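Local coordinates for protein putative 6-pyruvoyl tetrahydrobiopterin synthase (Caenorhabditis elegans, PDB 2G64) that probably catalyses the zinc-dependent conversion of 7,8-dihydroneopterin triphosphate into 6-pyruvoyl tetrahydropterin, releasing triphosphate, a step of tetrahydrobiopterin synthesis, at residues Met4-Met9 with Lys53-Val58; Lys73-Val78 with Glu110-Val115; Val49-Leu54 with Thr126-Pro131; His19-Glu24 with Thr96-Ser101. The protein carries 1 engineered substitution. One frame throughout, in Å; residues are numbered along the deposited sequence.

Interaction 1 (Met4-Met9 with Lys53-Val58)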
loop_
_atom_site.group_PDB
_atom_site.type_symbol
_atom_site.label_atom_id
_atom_site.label_comp_id
_atom_site.label_asym_id
_atom_site.label_seq_id
_atom_site.Cartn_x
_atom_site.Cartn_y
_atom_site.Cartn_z
ATOM N N MET A 4 -7.595 -25.866 21.933
ATOM C CA MET A 4 -8.281 -24.736 21.368
ATOM C C MET A 4 -7.878 -24.555 19.886
ATOM O O MET A 4 -6.878 -25.116 19.433
ATOM C CB MET A 4 -7.933 -23.485 22.186
ATOM C CG MET A 4 -8.580 -23.434 23.590
ATOM S SD MET A 4 -10.389 -23.235 23.473
ATOM C CE MET A 4 -10.419 -21.462 23.124
ATOM N N PRO A 5 -8.657 -23.748 19.138
ATOM C CA PRO A 5 -8.301 -23.467 17.738
ATOM C C PRO A 5 -6.897 -22.882 17.650
ATOM O O PRO A 5 -6.496 -22.111 18.524
ATOM C CB PRO A 5 -9.323 -22.403 17.323
ATOM C CG PRO A 5 -10.494 -22.629 18.229
ATOM C CD PRO A 5 -9.905 -23.076 19.548
ATOM N N ILE A 6 -6.187 -23.228 16.580
ATOM C CA ILE A 6 -4.855 -22.697 16.325
ATOM C C ILE A 6 -4.981 -21.515 15.343
ATOM O O ILE A 6 -5.570 -21.635 14.269
ATOM C CB ILE A 6 -3.933 -23.766 15.706
ATOM C CG1 ILE A 6 -3.848 -25.006 16.608
ATOM C CG2 ILE A 6 -2.530 -23.202 15.444
ATOM C CD1 ILE A 6 -3.479 -24.701 18.035
ATOM N N VAL A 7 -4.452 -20.372 15.742
ATOM C CA VAL A 7 -4.569 -19.155 14.927
ATOM C C VAL A 7 -3.162 -18.535 14.869
ATOM O O VAL A 7 -2.326 -18.770 15.755
ATOM C CB VAL A 7 -5.588 -18.172 15.583
ATOM C CG1 VAL A 7 -5.485 -16.734 15.033
ATOM C CG2 VAL A 7 -7.016 -18.727 15.507
ATOM N N THR A 8 -2.895 -17.747 13.833
ATOM C CA THR A 8 -1.641 -16.998 13.794
ATOM C C THR A 8 -1.897 -15.525 14.124
ATOM O O THR A 8 -2.986 -14.996 13.878
ATOM C CB THR A 8 -0.922 -17.066 12.410
ATOM O OG1 THR A 8 -1.712 -16.424 11.414
ATOM C CG2 THR A 8 -0.644 -18.524 11.979
ATOM N N MET A 9 -0.884 -14.897 14.698
ATOM C CA MET A 9 -0.931 -13.481 15.053
ATOM C C MET A 9 0.396 -12.879 14.586
ATOM O O MET A 9 1.495 -13.372 14.942
ATOM C CB MET A 9 -1.052 -13.355 16.572
ATOM C CG MET A 9 -0.722 -11.988 17.139
ATOM S SD MET A 9 -0.682 -12.103 18.941
ATOM C CE MET A 9 -0.120 -10.446 19.327
ATOM N N LYS A 53 5.559 -13.242 13.277
ATOM C CA LYS A 53 4.365 -14.076 13.213
ATOM C C LYS A 53 4.431 -15.192 14.264
ATOM O O LYS A 53 5.416 -15.919 14.361
ATOM C CB LYS A 53 4.211 -14.671 11.801
ATOM C CG LYS A 53 2.887 -15.418 11.536
ATOM C CD LYS A 53 2.836 -15.799 10.058
ATOM C CE LYS A 53 1.534 -16.476 9.691
ATOM N NZ LYS A 53 1.288 -16.486 8.218
ATOM N N LEU A 54 3.362 -15.296 15.041
ATOM C CA LEU A 54 3.259 -16.268 16.125
ATOM C C LEU A 54 2.154 -17.238 15.733
ATOM O O LEU A 54 1.251 -16.876 14.971
ATOM C CB LEU A 54 2.868 -15.545 17.418
ATOM C CG LEU A 54 3.706 -14.310 17.804
ATOM C CD1 LEU A 54 3.256 -13.836 19.203
ATOM C CD2 LEU A 54 5.203 -14.630 17.811
ATOM N N ARG A 55 2.221 -18.470 16.227
ATOM C CA ARG A 55 1.134 -19.419 15.974
ATOM C C ARG A 55 0.890 -20.231 17.249
ATOM O O ARG A 55 1.842 -20.693 17.897
ATOM C CB ARG A 55 1.524 -20.353 14.822
ATOM C CG ARG A 55 0.464 -21.378 14.456
ATOM C CD ARG A 55 0.926 -22.180 13.249
ATOM N NE ARG A 55 -0.144 -23.019 12.728
ATOM C CZ ARG A 55 -0.372 -24.268 13.125
ATOM N NH1 ARG A 55 0.393 -24.820 14.055
ATOM N NH2 ARG A 55 -1.372 -24.962 12.596
ATOM N N GLY A 56 -0.366 -20.404 17.623
ATOM C CA GLY A 56 -0.643 -21.121 18.872
ATOM C C GLY A 56 -2.121 -21.194 19.144
ATOM O O GLY A 56 -2.932 -20.608 18.413
ATOM N N GLU A 57 -2.476 -21.932 20.193
ATOM C CA GLU A 57 -3.869 -21.990 20.621
ATOM C C GLU A 57 -4.387 -20.641 21.098
ATOM O O GLU A 57 -3.713 -19.933 21.869
ATOM C CB GLU A 57 -4.030 -22.971 21.782
ATOM C CG GLU A 57 -3.877 -24.422 21.391
ATOM C CD GLU A 57 -3.946 -25.301 22.617
ATOM O OE1 GLU A 57 -5.005 -25.334 23.277
ATOM O OE2 GLU A 57 -2.933 -25.946 22.926
ATOM N N VAL A 58 -5.624 -20.331 20.716
ATOM C CA VAL A 58 -6.336 -19.180 21.274
ATOM C C VAL A 58 -6.648 -19.433 22.757
ATOM O O VAL A 58 -7.170 -20.480 23.119
ATOM C CB VAL A 58 -7.652 -18.919 20.502
ATOM C CG1 VAL A 58 -8.407 -17.721 21.084
ATOM C CG2 VAL A 58 -7.388 -18.741 18.997
#

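Interaction 2 (Lys73-Val78 with Glu110-Val115)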
loop_
_atom_site.group_PDB
_atom_site.type_symbol
_atom_site.label_atom_id
_atom_site.label_comp_id
_atom_site.label_asym_id
_atom_site.label_seq_id
_atom_site.Cartn_x
_atom_site.Cartn_y
_atom_site.Cartn_z
ATOM N N LYS A 73 6.834 -4.973 23.664
ATOM C CA LYS A 73 8.022 -4.735 24.490
ATOM C C LYS A 73 9.220 -5.577 24.053
ATOM O O LYS A 73 10.354 -5.068 23.979
ATOM C CB LYS A 73 7.703 -4.983 25.972
ATOM C CG LYS A 73 6.989 -3.828 26.662
ATOM C CD LYS A 73 6.807 -4.096 28.158
ATOM C CE LYS A 73 7.994 -4.849 28.745
ATOM N NZ LYS A 73 7.940 -4.898 30.233
ATOM N N GLU A 74 8.972 -6.854 23.758
ATOM C CA GLU A 74 10.009 -7.775 23.347
ATOM C C GLU A 74 10.539 -7.365 21.979
ATOM O O GLU A 74 11.750 -7.351 21.771
ATOM C CB GLU A 74 9.473 -9.210 23.316
ATOM C CG GLU A 74 9.249 -9.761 24.722
ATOM C CD GLU A 74 8.158 -10.828 24.809
ATOM O OE1 GLU A 74 7.579 -11.233 23.776
ATOM O OE2 GLU A 74 7.877 -11.264 25.936
ATOM N N MET A 75 9.637 -7.037 21.054
ATOM C CA MET A 75 10.068 -6.567 19.728
ATOM C C MET A 75 10.875 -5.258 19.827
ATOM O O MET A 75 11.847 -5.074 19.097
ATOM C CB MET A 75 8.873 -6.397 18.790
ATOM C CG MET A 75 8.315 -7.738 18.310
ATOM S SD MET A 75 6.861 -7.563 17.261
ATOM C CE MET A 75 7.506 -6.658 15.831
ATOM N N SER A 76 10.471 -4.362 20.727
ATOM C CA SER A 76 11.207 -3.107 20.959
ATOM C C SER A 76 12.656 -3.372 21.352
ATOM O O SER A 76 13.575 -2.696 20.884
ATOM C CB SER A 76 10.524 -2.253 22.036
ATOM O OG SER A 76 11.002 -0.914 21.998
ATOM N N LEU A 77 12.861 -4.360 22.213
ATOM C CA LEU A 77 14.199 -4.730 22.670
ATOM C C LEU A 77 15.090 -5.139 21.504
ATOM O O LEU A 77 16.264 -4.742 21.425
ATOM C CB LEU A 77 14.110 -5.868 23.674
ATOM C CG LEU A 77 13.677 -5.489 25.082
ATOM C CD1 LEU A 77 13.623 -6.746 25.919
ATOM C CD2 LEU A 77 14.658 -4.460 25.693
ATOM N N VAL A 78 14.522 -5.900 20.572
ATOM C CA VAL A 78 15.257 -6.301 19.382
ATOM C C VAL A 78 15.503 -5.087 18.467
ATOM O O VAL A 78 16.612 -4.897 17.953
ATOM C CB VAL A 78 14.511 -7.425 18.602
ATOM C CG1 VAL A 78 15.327 -7.902 17.419
ATOM C CG2 VAL A 78 14.162 -8.608 19.541
ATOM N N GLU A 110 16.366 -14.915 15.830
ATOM C CA GLU A 110 17.091 -15.474 16.970
ATOM C C GLU A 110 17.161 -14.516 18.163
ATOM O O GLU A 110 17.015 -14.939 19.318
ATOM C CB GLU A 110 18.484 -15.958 16.548
ATOM C CG GLU A 110 18.463 -17.195 15.636
ATOM C CD GLU A 110 17.813 -18.425 16.296
ATOM O OE1 GLU A 110 17.813 -18.517 17.541
ATOM O OE2 GLU A 110 17.300 -19.305 15.566
ATOM N N LYS A 111 17.381 -13.225 17.896
ATOM C CA LYS A 111 17.416 -12.223 18.966
ATOM C C LYS A 111 16.043 -12.100 19.651
ATOM O O LYS A 111 15.939 -12.010 20.883
ATOM C CB LYS A 111 17.881 -10.865 18.430
ATOM C CG LYS A 111 17.894 -9.760 19.472
ATOM C CD LYS A 111 19.128 -9.897 20.372
ATOM C CE LYS A 111 19.011 -9.011 21.604
ATOM N NZ LYS A 111 20.016 -9.399 22.635
ATOM N N LEU A 112 14.982 -12.131 18.857
ATOM C CA LEU A 112 13.638 -12.061 19.433
ATOM C C LEU A 112 13.398 -13.299 20.268
ATOM O O LEU A 112 12.952 -13.204 21.404
ATOM C CB LEU A 112 12.560 -11.950 18.367
ATOM C CG LEU A 112 11.136 -11.928 18.909
ATOM C CD1 LEU A 112 10.971 -10.784 19.929
ATOM C CD2 LEU A 112 10.101 -11.823 17.767
ATOM N N LYS A 113 13.700 -14.458 19.705
ATOM C CA LYS A 113 13.487 -15.703 20.456
ATOM C C LYS A 113 14.177 -15.642 21.834
ATOM O O LYS A 113 13.618 -16.088 22.849
ATOM C CB LYS A 113 13.935 -16.894 19.629
ATOM C CG LYS A 113 13.224 -18.192 19.941
ATOM C CD LYS A 113 13.437 -19.168 18.797
ATOM C CE LYS A 113 13.702 -20.575 19.299
ATOM N NZ LYS A 113 14.163 -21.467 18.195
ATOM N N SER A 114 15.358 -15.024 21.861
ATOM C CA SER A 114 16.170 -14.847 23.058
ATOM C C SER A 114 15.565 -13.944 24.140
ATOM O O SER A 114 15.954 -14.031 25.296
ATOM C CB SER A 114 17.578 -14.362 22.677
ATOM O OG SER A 114 17.661 -12.951 22.677
ATOM N N VAL A 115 14.622 -13.078 23.779
ATOM C CA VAL A 115 14.047 -12.148 24.748
ATOM C C VAL A 115 12.582 -12.435 25.059
ATOM O O VAL A 115 11.986 -11.798 25.925
ATOM C CB VAL A 115 14.242 -10.643 24.372
ATOM C CG1 VAL A 115 15.725 -10.291 24.272
ATOM C CG2 VAL A 115 13.480 -10.258 23.092
#

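Interaction 3 (Val49-Leu54 with Thr126-Pro131)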
loop_
_atom_site.group_PDB
_atom_site.type_symbol
_atom_site.label_atom_id
_atom_site.label_comp_id
_atom_site.label_asym_id
_atom_site.label_seq_id
_atom_site.Cartn_x
_atom_site.Cartn_y
_atom_site.Cartn_z
ATOM N N VAL A 49 11.155 -3.483 6.767
ATOM C CA VAL A 49 9.915 -3.861 7.446
ATOM C C VAL A 49 10.153 -5.209 8.160
ATOM O O VAL A 49 10.649 -6.163 7.551
ATOM C CB VAL A 49 8.745 -3.995 6.452
ATOM C CG1 VAL A 49 7.484 -4.418 7.183
ATOM C CG2 VAL A 49 8.489 -2.645 5.734
ATOM N N TRP A 50 9.795 -5.279 9.430
ATOM C CA TRP A 50 9.958 -6.521 10.189
ATOM C C TRP A 50 8.572 -7.064 10.554
ATOM O O TRP A 50 7.806 -6.382 11.224
ATOM C CB TRP A 50 10.700 -6.218 11.491
ATOM C CG TRP A 50 11.072 -7.433 12.290
ATOM C CD1 TRP A 50 11.322 -8.692 11.812
ATOM C CD2 TRP A 50 11.270 -7.492 13.713
ATOM N NE1 TRP A 50 11.668 -9.543 12.872
ATOM C CE2 TRP A 50 11.655 -8.825 14.037
ATOM C CE3 TRP A 50 11.189 -6.540 14.745
ATOM C CZ2 TRP A 50 11.938 -9.236 15.361
ATOM C CZ3 TRP A 50 11.447 -6.963 16.082
ATOM C CH2 TRP A 50 11.832 -8.294 16.361
ATOM N N LYS A 51 8.229 -8.276 10.126
ATOM C CA LYS A 51 6.949 -8.828 10.607
ATOM C C LYS A 51 7.232 -10.051 11.465
ATOM O O LYS A 51 8.008 -10.904 11.080
ATOM C CB LYS A 51 6.045 -9.227 9.439
ATOM C CG LYS A 51 5.930 -8.171 8.334
ATOM C CD LYS A 51 4.906 -8.614 7.306
ATOM C CE LYS A 51 4.723 -7.544 6.223
ATOM N NZ LYS A 51 3.769 -8.028 5.164
ATOM N N VAL A 52 6.574 -10.123 12.608
ATOM C CA VAL A 52 6.798 -11.194 13.579
ATOM C C VAL A 52 5.502 -11.973 13.676
ATOM O O VAL A 52 4.474 -11.422 14.084
ATOM C CB VAL A 52 7.154 -10.615 14.963
ATOM C CG1 VAL A 52 7.096 -11.711 16.055
ATOM C CG2 VAL A 52 8.522 -9.958 14.884
ATOM N N LYS A 53 5.559 -13.242 13.277
ATOM C CA LYS A 53 4.365 -14.076 13.213
ATOM C C LYS A 53 4.431 -15.192 14.264
ATOM O O LYS A 53 5.416 -15.919 14.361
ATOM C CB LYS A 53 4.211 -14.671 11.801
ATOM C CG LYS A 53 2.887 -15.418 11.536
ATOM C CD LYS A 53 2.836 -15.799 10.058
ATOM C CE LYS A 53 1.534 -16.476 9.691
ATOM N NZ LYS A 53 1.288 -16.486 8.218
ATOM N N LEU A 54 3.362 -15.296 15.041
ATOM C CA LEU A 54 3.259 -16.268 16.125
ATOM C C LEU A 54 2.154 -17.238 15.733
ATOM O O LEU A 54 1.251 -16.876 14.971
ATOM C CB LEU A 54 2.868 -15.545 17.418
ATOM C CG LEU A 54 3.706 -14.310 17.804
ATOM C CD1 LEU A 54 3.256 -13.836 19.203
ATOM C CD2 LEU A 54 5.203 -14.630 17.811
ATOM N N THR A 126 9.609 -12.126 8.985
ATOM C CA THR A 126 9.734 -11.596 7.643
ATOM C C THR A 126 10.572 -10.314 7.712
ATOM O O THR A 126 10.362 -9.489 8.598
ATOM C CB THR A 126 8.333 -11.252 7.069
ATOM O OG1 THR A 126 7.547 -12.447 7.035
ATOM C CG2 THR A 126 8.449 -10.692 5.634
ATOM N N ILE A 127 11.492 -10.152 6.763
ATOM C CA ILE A 127 12.169 -8.870 6.571
ATOM C C ILE A 127 11.892 -8.425 5.140
ATOM O O ILE A 127 12.150 -9.169 4.208
ATOM C CB ILE A 127 13.702 -9.013 6.771
ATOM C CG1 ILE A 127 14.030 -9.197 8.273
ATOM C CG2 ILE A 127 14.443 -7.797 6.180
ATOM C CD1 ILE A 127 13.687 -7.980 9.156
ATOM N N GLU A 128 11.355 -7.220 4.974
ATOM C CA GLU A 128 11.266 -6.631 3.635
ATOM C C GLU A 128 12.356 -5.576 3.549
ATOM O O GLU A 128 12.287 -4.532 4.193
ATOM C CB GLU A 128 9.879 -6.030 3.377
ATOM C CG GLU A 128 8.711 -6.985 3.692
ATOM C CD GLU A 128 7.343 -6.475 3.260
ATOM O OE1 GLU A 128 7.197 -5.261 3.005
ATOM O OE2 GLU A 128 6.403 -7.304 3.190
ATOM N N GLU A 129 13.373 -5.877 2.767
ATOM C CA GLU A 129 14.490 -4.975 2.566
ATOM C C GLU A 129 14.045 -3.742 1.768
ATOM O O GLU A 129 14.457 -2.622 2.070
ATOM C CB GLU A 129 15.544 -5.763 1.817
ATOM C CG GLU A 129 16.687 -5.014 1.274
ATOM C CD GLU A 129 17.447 -5.914 0.329
ATOM O OE1 GLU A 129 17.291 -5.754 -0.897
ATOM O OE2 GLU A 129 18.135 -6.830 0.820
ATOM N N THR A 130 13.217 -3.979 0.750
ATOM C CA THR A 130 12.417 -2.948 0.090
ATOM C C THR A 130 11.055 -3.583 -0.177
ATOM O O THR A 130 10.866 -4.775 0.059
ATOM C CB THR A 130 13.017 -2.528 -1.267
ATOM O OG1 THR A 130 12.775 -3.559 -2.215
ATOM C CG2 THR A 130 14.543 -2.269 -1.158
ATOM N N PRO A 131 10.095 -2.788 -0.651
ATOM C CA PRO A 131 8.780 -3.352 -0.973
ATOM C C PRO A 131 8.818 -4.472 -2.006
ATOM O O PRO A 131 7.849 -5.222 -2.138
ATOM C CB PRO A 131 7.974 -2.127 -1.462
ATOM C CG PRO A 131 8.656 -0.946 -0.738
ATOM C CD PRO A 131 10.132 -1.321 -0.836
HETATM O O HOH W 1 6.371 -12.941 9.431
HETATM O O HOH W 2 5.572 -9.779 3.397
#

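Interaction 4 (His19-Glu24 with Thr96-Ser101). With ZN (zinc ion), chain D.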
loop_
_atom_site.group_PDB
_atom_site.type_symbol
_atom_site.label_atom_id
_atom_site.label_comp_id
_atom_site.label_asym_id
_atom_site.label_seq_id
_atom_site.Cartn_x
_atom_site.Cartn_y
_atom_site.Cartn_z
ATOM N N HIS A 19 23.900 -0.278 5.813
ATOM C CA HIS A 19 24.803 -1.427 5.740
ATOM C C HIS A 19 25.639 -1.404 4.471
ATOM O O HIS A 19 25.430 -0.563 3.583
ATOM C CB HIS A 19 24.017 -2.754 5.921
ATOM C CG HIS A 19 23.315 -3.246 4.689
ATOM N ND1 HIS A 19 23.214 -4.591 4.388
ATOM C CD2 HIS A 19 22.634 -2.593 3.712
ATOM C CE1 HIS A 19 22.532 -4.749 3.266
ATOM N NE2 HIS A 19 22.152 -3.550 2.844
ATOM N N ARG A 20 26.622 -2.296 4.425
ATOM C CA ARG A 20 27.380 -2.560 3.206
ATOM C C ARG A 20 27.586 -4.072 3.145
ATOM O O ARG A 20 27.953 -4.697 4.154
ATOM C CB ARG A 20 28.727 -1.839 3.277
ATOM C CG ARG A 20 29.661 -2.242 2.134
ATOM C CD ARG A 20 31.087 -1.772 2.410
ATOM N NE ARG A 20 31.891 -1.936 1.204
ATOM C CZ ARG A 20 33.197 -2.188 1.192
ATOM N NH1 ARG A 20 33.867 -2.357 2.329
ATOM N NH2 ARG A 20 33.827 -2.289 0.025
ATOM N N LEU A 21 27.320 -4.675 1.988
ATOM C CA LEU A 21 27.529 -6.112 1.835
ATOM C C LEU A 21 28.999 -6.335 1.476
ATOM O O LEU A 21 29.470 -5.893 0.417
ATOM C CB LEU A 21 26.598 -6.681 0.761
ATOM C CG LEU A 21 25.111 -6.585 1.146
ATOM C CD1 LEU A 21 24.294 -7.268 0.057
ATOM C CD2 LEU A 21 24.900 -7.272 2.524
ATOM N N HIS A 22 29.734 -6.956 2.400
ATOM C CA HIS A 22 31.173 -7.175 2.214
ATOM C C HIS A 22 31.530 -8.383 3.079
ATOM O O HIS A 22 31.353 -8.344 4.300
ATOM C CB HIS A 22 31.983 -5.937 2.640
ATOM C CG HIS A 22 33.422 -5.975 2.210
ATOM N ND1 HIS A 22 34.437 -6.428 3.029
ATOM C CD2 HIS A 22 34.010 -5.635 1.038
ATOM C CE1 HIS A 22 35.589 -6.358 2.381
ATOM N NE2 HIS A 22 35.358 -5.871 1.174
ATOM N N SER A 23 32.015 -9.454 2.444
ATOM C CA SER A 23 32.433 -10.646 3.186
ATOM C C SER A 23 33.930 -10.613 3.494
ATOM O O SER A 23 34.749 -10.394 2.605
ATOM C CB SER A 23 32.136 -11.925 2.404
ATOM O OG SER A 23 32.734 -13.045 3.070
ATOM N N GLU A 24 34.294 -10.870 4.745
ATOM C CA GLU A 24 35.714 -11.032 5.072
ATOM C C GLU A 24 36.363 -12.289 4.451
ATOM O O GLU A 24 37.585 -12.415 4.450
ATOM C CB GLU A 24 35.915 -10.988 6.593
ATOM C CG GLU A 24 35.653 -9.613 7.177
ATOM C CD GLU A 24 36.493 -8.548 6.510
ATOM O OE1 GLU A 24 37.688 -8.813 6.262
ATOM O OE2 GLU A 24 35.964 -7.453 6.224
ATOM N N THR A 96 30.789 -10.618 11.772
ATOM C CA THR A 96 31.255 -11.949 11.368
ATOM C C THR A 96 30.253 -12.733 10.511
ATOM O O THR A 96 30.534 -13.864 10.088
ATOM C CB THR A 96 31.661 -12.797 12.613
ATOM O OG1 THR A 96 30.581 -12.792 13.556
ATOM C CG2 THR A 96 32.915 -12.178 13.283
ATOM N N THR A 97 29.092 -12.127 10.227
ATOM C CA THR A 97 28.131 -12.731 9.322
ATOM C C THR A 97 27.644 -11.589 8.425
ATOM O O THR A 97 27.299 -10.507 8.938
ATOM C CB THR A 97 26.936 -13.350 10.105
ATOM O OG1 THR A 97 27.400 -14.438 10.940
ATOM C CG2 THR A 97 25.840 -13.851 9.131
ATOM N N VAL A 98 27.685 -11.802 7.108
ATOM C CA VAL A 98 27.340 -10.764 6.134
ATOM C C VAL A 98 25.913 -10.257 6.347
ATOM O O VAL A 98 25.010 -11.041 6.624
ATOM C CB VAL A 98 27.523 -11.290 4.680
ATOM C CG1 VAL A 98 26.451 -12.338 4.306
ATOM C CG2 VAL A 98 27.558 -10.142 3.690
ATOM N N SER A 99 25.701 -8.953 6.211
ATOM C CA SER A 99 24.385 -8.373 6.506
ATOM C C SER A 99 23.376 -8.428 5.325
ATOM O O SER A 99 22.612 -7.476 5.081
ATOM C CB SER A 99 24.571 -6.922 6.981
ATOM O OG SER A 99 25.163 -6.146 5.939
ATOM N N THR A 100 23.362 -9.532 4.592
ATOM C CA THR A 100 22.304 -9.752 3.580
ATOM C C THR A 100 20.991 -9.832 4.318
ATOM O O THR A 100 20.960 -10.178 5.492
ATOM C CB THR A 100 22.470 -11.098 2.833
ATOM O OG1 THR A 100 22.606 -12.165 3.793
ATOM C CG2 THR A 100 23.679 -11.061 1.936
ATOM N N SER A 101 19.881 -9.567 3.632
ATOM C CA SER A 101 18.597 -9.610 4.332
ATOM C C SER A 101 18.218 -11.025 4.807
ATOM O O SER A 101 17.514 -11.177 5.797
ATOM C CB SER A 101 17.493 -8.986 3.475
ATOM O OG SER A 101 17.801 -7.622 3.225
HETATM ZN ZN ZN D . 21.147 -3.249 0.993
HETATM O O HOH W 3 28.203 -7.345 4.992
HETATM O O HOH W 4 21.255 -4.780 0.001
#

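Interaction 1 (Met4-Met9 with Lys53-Val58)
An antiparallel beta pairing joins the start of strand 6-19, Ile6 to Met9, to the end of strand 44-57, Leu54 to Glu57. Val7 with Gly56 and Met9 with Leu54 are the hydrogen-bonded pairs: Val7 N meets Gly56 O at 3.1 Å, and Leu54 N meets Met9 O at 2.7 Å. Past the strand ends, Val58 N binds Pro5 O at 3.0 Å. Met4 N closes the end with a nearly straight bond of 3.0 Å to Glu57 OE1, coming from above the carboxylate plane, 42° out of it. This pairing belongs to the T-fold sheet, in which strand 44-57 is the middle strand, and Val7, Thr8 and Met9 also pair antiparallel with a strand of a neighbouring subunit, carrying the sheet across the interface. On the face of Ile6 and Thr8, Ile6 CG2 sits over the centre of the Arg55 guanidinium, 3.3 Å from CZ. The other branch of Ile6, CG1 beside the backbone N (chi1 -57°), brings CD1 to 3.4 Å from Glu57 CG. Thr8 packs on Lys53 CE, while its OG1 bonds Thr136 of the neighbouring subunit. On the other face, Met9 SD lies 4.3 Å from Leu54 CD1, both residues touching Leu71 of helix 68-80, and Val7 CG2 meets one conformer of Val58 at CG2.

Interaction 2 (Lys73-Val78 with Glu110-Val115)
Val78 and Leu112 make the tightest packing between helices 68-80 and 101-115: Val78 CG2 presses to 3.5 Å from Leu112 CA, closer than usual for two carbons, and lies 3.9 Å from Leu112 CD1. The other branch, Val78 CG1, held anti to the backbone N (chi1 -176°), meets Lys111 CG at 3.8 Å; the two side chains slide past each other in opposite directions, and the lysine's end leads away. Leu112 reaches across with CD1, which touches Val78, the Glu74 backbone and Met75 CG. At the outer side Leu77 CD1 comes to 4.2 Å from Val115 CB, for one of the two Val115 conformers. An alanine in place of Val78 would probably leave a gap against Leu112 and Lys111 and take away an apolar neighbour of Val115 CG2. In the T-fold two such helices lie together on one face of the sheet; here the segment axes approach to 9.0 Å at 132°, and Met75 and Leu112 continue down onto Val52 of strand 44-57. Polar groups bond outside the contact or within one helix, and no hydrogen bond crosses between the segments. Glu74 touches Leu112 CD1 and Val115 with its aliphatic part, CG lying 3.6 Å from Val115 O, while its carboxylate bonds Tyr66 through OE1 and Ser117 through OE2. Within helix 101-115, the hydroxyl Ser114 OG donates to Lys111 O at 2.7 Å.

Interaction 3 (Val49-Leu54 with Thr126-Pro131)
Val49 and Glu128 lie side by side and point the same way, CB to CB 3.9 Å, and Lys51 stands likewise beside Thr126, again with 3.9 Å between CB atoms. These two are the hydrogen-bonded pairs where strands 44-57 and 122-128 run antiparallel, each joined by N-H to O bonds in both directions. Trp50 and Ile127 form the intervening non-hydrogen-bonded pair on the opposite face, toward the helices. With its ring anti to the backbone N (chi1 -173°), Trp50 brings CD1 to 3.6 Å from Ile127 CD1, the side chains crossing at a slant; Thr126 O comes to the ring edge at CD1, and Val52 CG2 lies over one face. Beyond Glu128 the chain turns a corner at Glu129, a probable charge-relay residue. On the face of Val49 and Thr126 the extended chain of Lys51 crosses Glu128, and its NZ forms a salt bridge with Glu128 OE2 whose hydrogen bond, at 3.4 Å, is weak. A water ties the same charges together, accepting from Lys51 NZ at 3.1 Å and donating to Glu128 OE2 at 2.6 Å. Opposite charges thus probably steady this face, with water carrying part of the link, while backbone bonds fix the register.

Interaction 4 (His19-Glu24 with Thr96-Ser101)
The His19 ring is gripped at its edges: NE2 binds the zinc ion at 2.1 Å, and ND1 gives its proton to Ser99 OG at 2.9 Å, the hydroxyl lying 14° out of the ring plane. Ser99 O adds a weak second bond to ND1. His22 CD2 lies over the Arg20 guanidinium and Arg20 NH1 over the His22 ring, both near the rim, while Arg20 NE bonds Asn39 O; Glu24 OE2 is at the His22 ring edge. Ser99 OG, set between its backbone N and carbonyl carbon (chi1 62°), also bonds Asp88, so a carboxylate backs the serine that orients the zinc ligand. Losing this hydroxyl to an alanine would probably leave ND1 with the weak carbonyl bond, deprive Asp88 of a partner and leave the ring's rotation about its zinc bond less firmly set. Leu21 CD2 packs at 3.4 Å from both Ser99 C and Thr100 N, and Val98 CG2, in one conformer, is 4.1 Å from Leu21 CD2. A water joins the loops, donating to Arg20 O and accepting from His22 N and Ser99 N. His44 and His46 of strand 44-57 complete the zinc's protein ligands. The contact joins the loop leaving strand 6-19 to the start of helix 101-115, N-capped by Thr100, whose OG1 also bonds Gly63 of a neighbouring subunit; Phe35 of helix 28-35 packs on Leu21 and Val98.

In the fold
From the N terminus, interaction 1 opens first, on strand 6-19, and closes on strand 44-57. Interaction 4 opens at the far end of the same first strand and closes only before helix 101-115, so it crosses interaction 1 and both of the others. Interaction 3 starts where interaction 1 ends, sharing Lys53 and Leu54, and closes a long loop on strand 122-128; interaction 2 lies wholly within that loop. Strand 44-57 therefore has a neighbour on each side, and the helix pair of interaction 2 packs on its Trp50 and Val52. A probable hydrogen bond, 2.6 Å from Glu129 OE2 to Ser101 OG, links interaction 3 to the zinc-side loops of interaction 4.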